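Local structure of protoporphyrinogen oxidase (Exiguobacterium sibiricum, 3LOV) at residues L293-L299 with E427-Y432. The protein binds FAD and probably catalyses the oxygen-dependent oxidation of coproporphyrinogen III to coproporphyrin III in heme b biosynthesis. Residues are numbered along the deposited sequence; the frame is centred on the assembly and turned at random.
Sequences LLPDAHL and EVLAQY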
loop_
_atom_site.group_PDB
_atom_site.type_symbol
_atom_site.label_atom_id
_atom_site.label_comp_id
_atom_site.label_asym_id
_atom_site.label_seq_id
_atom_site.Cartn_x
_atom_site.Cartn_y
_atom_site.Cartn_z
ATOM N N LEU A 293 0.124 -17.267 -17.314
ATOM C CA LEU A 293 -0.622 -16.955 -18.539
ATOM C C LEU A 293 0.263 -16.657 -19.748
ATOM O O LEU A 293 -0.200 -16.746 -20.898
ATOM C CB LEU A 293 -1.557 -15.750 -18.308
ATOM C CG LEU A 293 -2.771 -15.939 -17.388
ATOM C CD1 LEU A 293 -3.355 -14.563 -17.117
ATOM C CD2 LEU A 293 -3.834 -16.898 -17.934
ATOM N N LEU A 294 1.528 -16.290 -19.519
ATOM C CA LEU A 294 2.432 -15.929 -20.626
ATOM C C LEU A 294 3.654 -16.835 -20.670
ATOM O O LEU A 294 4.772 -16.385 -20.437
ATOM C CB LEU A 294 2.842 -14.454 -20.551
ATOM C CG LEU A 294 1.716 -13.418 -20.459
ATOM C CD1 LEU A 294 2.288 -12.024 -20.071
ATOM C CD2 LEU A 294 0.862 -13.352 -21.778
ATOM N N PRO A 295 3.447 -18.110 -21.023
ATOM C CA PRO A 295 4.510 -19.113 -20.915
ATOM C C PRO A 295 5.681 -18.943 -21.873
ATOM O O PRO A 295 6.746 -19.458 -21.571
ATOM C CB PRO A 295 3.777 -20.431 -21.193
ATOM C CG PRO A 295 2.553 -20.022 -21.955
ATOM C CD PRO A 295 2.152 -18.736 -21.357
ATOM N N ASP A 296 5.501 -18.229 -22.985
ATOM C CA ASP A 296 6.605 -17.927 -23.903
ATOM C C ASP A 296 7.448 -16.764 -23.456
ATOM O O ASP A 296 8.434 -16.443 -24.086
ATOM C CB ASP A 296 6.067 -17.606 -25.301
ATOM C CG ASP A 296 5.231 -18.733 -25.870
ATOM O OD1 ASP A 296 5.382 -19.865 -25.386
ATOM O OD2 ASP A 296 4.396 -18.474 -26.764
ATOM N N ALA A 297 7.041 -16.096 -22.386
ATOM C CA ALA A 297 7.811 -15.017 -21.865
ATOM C C ALA A 297 8.652 -15.530 -20.692
ATOM O O ALA A 297 8.166 -16.242 -19.829
ATOM C CB ALA A 297 6.921 -13.898 -21.448
ATOM N N HIS A 298 9.919 -15.135 -20.667
ATOM C CA HIS A 298 10.851 -15.507 -19.600
ATOM C C HIS A 298 10.871 -14.363 -18.584
ATOM O O HIS A 298 11.453 -13.313 -18.839
ATOM C CB HIS A 298 12.261 -15.746 -20.193
ATOM C CG HIS A 298 13.297 -16.152 -19.181
ATOM N ND1 HIS A 298 13.128 -17.219 -18.327
ATOM C CD2 HIS A 298 14.508 -15.616 -18.881
ATOM C CE1 HIS A 298 14.197 -17.340 -17.556
ATOM N NE2 HIS A 298 15.041 -16.373 -17.864
ATOM N N LEU A 299 10.205 -14.578 -17.447
ATOM C CA LEU A 299 9.899 -13.521 -16.489
ATOM C C LEU A 299 10.387 -13.865 -15.057
ATOM O O LEU A 299 9.597 -13.891 -14.108
ATOM C CB LEU A 299 8.384 -13.354 -16.495
ATOM C CG LEU A 299 7.747 -12.885 -17.816
ATOM C CD1 LEU A 299 6.215 -12.626 -17.660
ATOM C CD2 LEU A 299 8.434 -11.663 -18.334
ATOM N N GLU A 427 10.219 -7.856 -22.420
ATOM C CA GLU A 427 10.078 -9.243 -22.733
ATOM C C GLU A 427 8.644 -9.556 -23.125
ATOM O O GLU A 427 8.410 -10.285 -24.076
ATOM C CB GLU A 427 10.468 -10.112 -21.548
ATOM C CG GLU A 427 10.122 -11.596 -21.705
ATOM C CD GLU A 427 11.089 -12.376 -22.619
ATOM O OE1 GLU A 427 11.858 -11.754 -23.366
ATOM O OE2 GLU A 427 11.087 -13.620 -22.551
ATOM N N VAL A 428 7.672 -9.085 -22.353
ATOM C CA VAL A 428 6.266 -9.321 -22.728
ATOM C C VAL A 428 5.953 -8.696 -24.094
ATOM O O VAL A 428 5.307 -9.297 -24.932
ATOM C CB VAL A 428 5.302 -8.854 -21.656
ATOM C CG1 VAL A 428 3.849 -8.950 -22.159
ATOM C CG2 VAL A 428 5.490 -9.680 -20.373
ATOM N N LEU A 429 6.420 -7.494 -24.350
ATOM C CA LEU A 429 6.097 -6.893 -25.626
ATOM C C LEU A 429 6.759 -7.647 -26.805
ATOM O O LEU A 429 6.141 -7.805 -27.855
ATOM C CB LEU A 429 6.359 -5.380 -25.618
ATOM C CG LEU A 429 5.192 -4.628 -24.928
ATOM C CD1 LEU A 429 5.580 -3.149 -24.507
ATOM C CD2 LEU A 429 3.841 -4.673 -25.745
ATOM N N ALA A 430 7.951 -8.199 -26.586
ATOM C CA ALA A 430 8.654 -8.922 -27.619
ATOM C C ALA A 430 8.027 -10.322 -27.858
ATOM O O ALA A 430 7.928 -10.766 -28.987
ATOM C CB ALA A 430 10.171 -9.041 -27.275
ATOM N N GLN A 431 7.578 -10.997 -26.808
ATOM C CA GLN A 431 6.947 -12.296 -26.961
ATOM C C GLN A 431 5.458 -12.221 -27.222
ATOM O O GLN A 431 4.908 -13.121 -27.861
ATOM C CB GLN A 431 7.203 -13.166 -25.744
ATOM C CG GLN A 431 8.658 -13.561 -25.645
ATOM C CD GLN A 431 9.122 -14.335 -26.886
ATOM O OE1 GLN A 431 8.632 -15.420 -27.174
ATOM N NE2 GLN A 431 10.052 -13.772 -27.601
ATOM N N TYR A 432 4.799 -11.174 -26.700
ATOM C CA TYR A 432 3.363 -10.971 -26.914
ATOM C C TYR A 432 3.033 -9.513 -27.254
ATOM O O TYR A 432 2.502 -8.768 -26.429
ATOM C CB TYR A 432 2.594 -11.387 -25.679
ATOM C CG TYR A 432 2.708 -12.845 -25.290
ATOM C CD1 TYR A 432 3.801 -13.314 -24.496
ATOM C CD2 TYR A 432 1.720 -13.748 -25.641
ATOM C CE1 TYR A 432 3.883 -14.628 -24.108
ATOM C CE2 TYR A 432 1.794 -15.087 -25.238
ATOM C CZ TYR A 432 2.865 -15.515 -24.471
ATOM O OH TYR A 432 2.932 -16.831 -24.064
#
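Tyr432, the first residue past the end of helix 417-431, lays its ring against the loop 294-299. CD2 of Leu294 stands over the middle of one ring face, 3.7 Å from the ring centroid and within 1° of the normal, a CH-pi contact, while Leu294 CB touches CE1 of Tyr432. With CG of Tyr432 turned beside its own backbone N (chi1 -62°), the ring reaches the type I turn formed by Leu294 to Ala297. There the phenol OH accepts a hydrogen bond from the backbone N of Asp296, 3.1 Å long and nearly straight at 164°. Ala297 N meets the ring at its edge, and itself bonds back to Leu294 O to close the turn. A leucine in place of Tyr432 would probably leave the Asp296 amide without this acceptor and deprive Leu294 CD2 of its flat seat. Beneath the turn, Leu294 CD1 packs on Val428 CG2 at 4.0 Å, and Leu299 CD1 meets the same methyl, which makes this the tight, buried side. At the edge of this packing Glu427 adds a firm polar grip: its chain, bent at chi2, passes the Ala297 methyl and takes the amide of His298 on the anti lone pair of OE2, 2.7 Å from His298 N. The solvent side, with Pro295, Asp296 and the His298 imidazole, is looser. Gln431 only grazes it, CG 3.3 Å from Asp296 O, and Asp296 OD2 is salt-bridged to Arg262, which also forms a cation-pi contact with Tyr432. The contact joins the loop between helices 287-293 and 300-303 to the C-terminal end of helix 417-431, with Leu294 and Val428 both resting on Ile435 of the edge strand 435-437 of the parallel five-stranded sheet in the Rossmann-like FAD-binding fold.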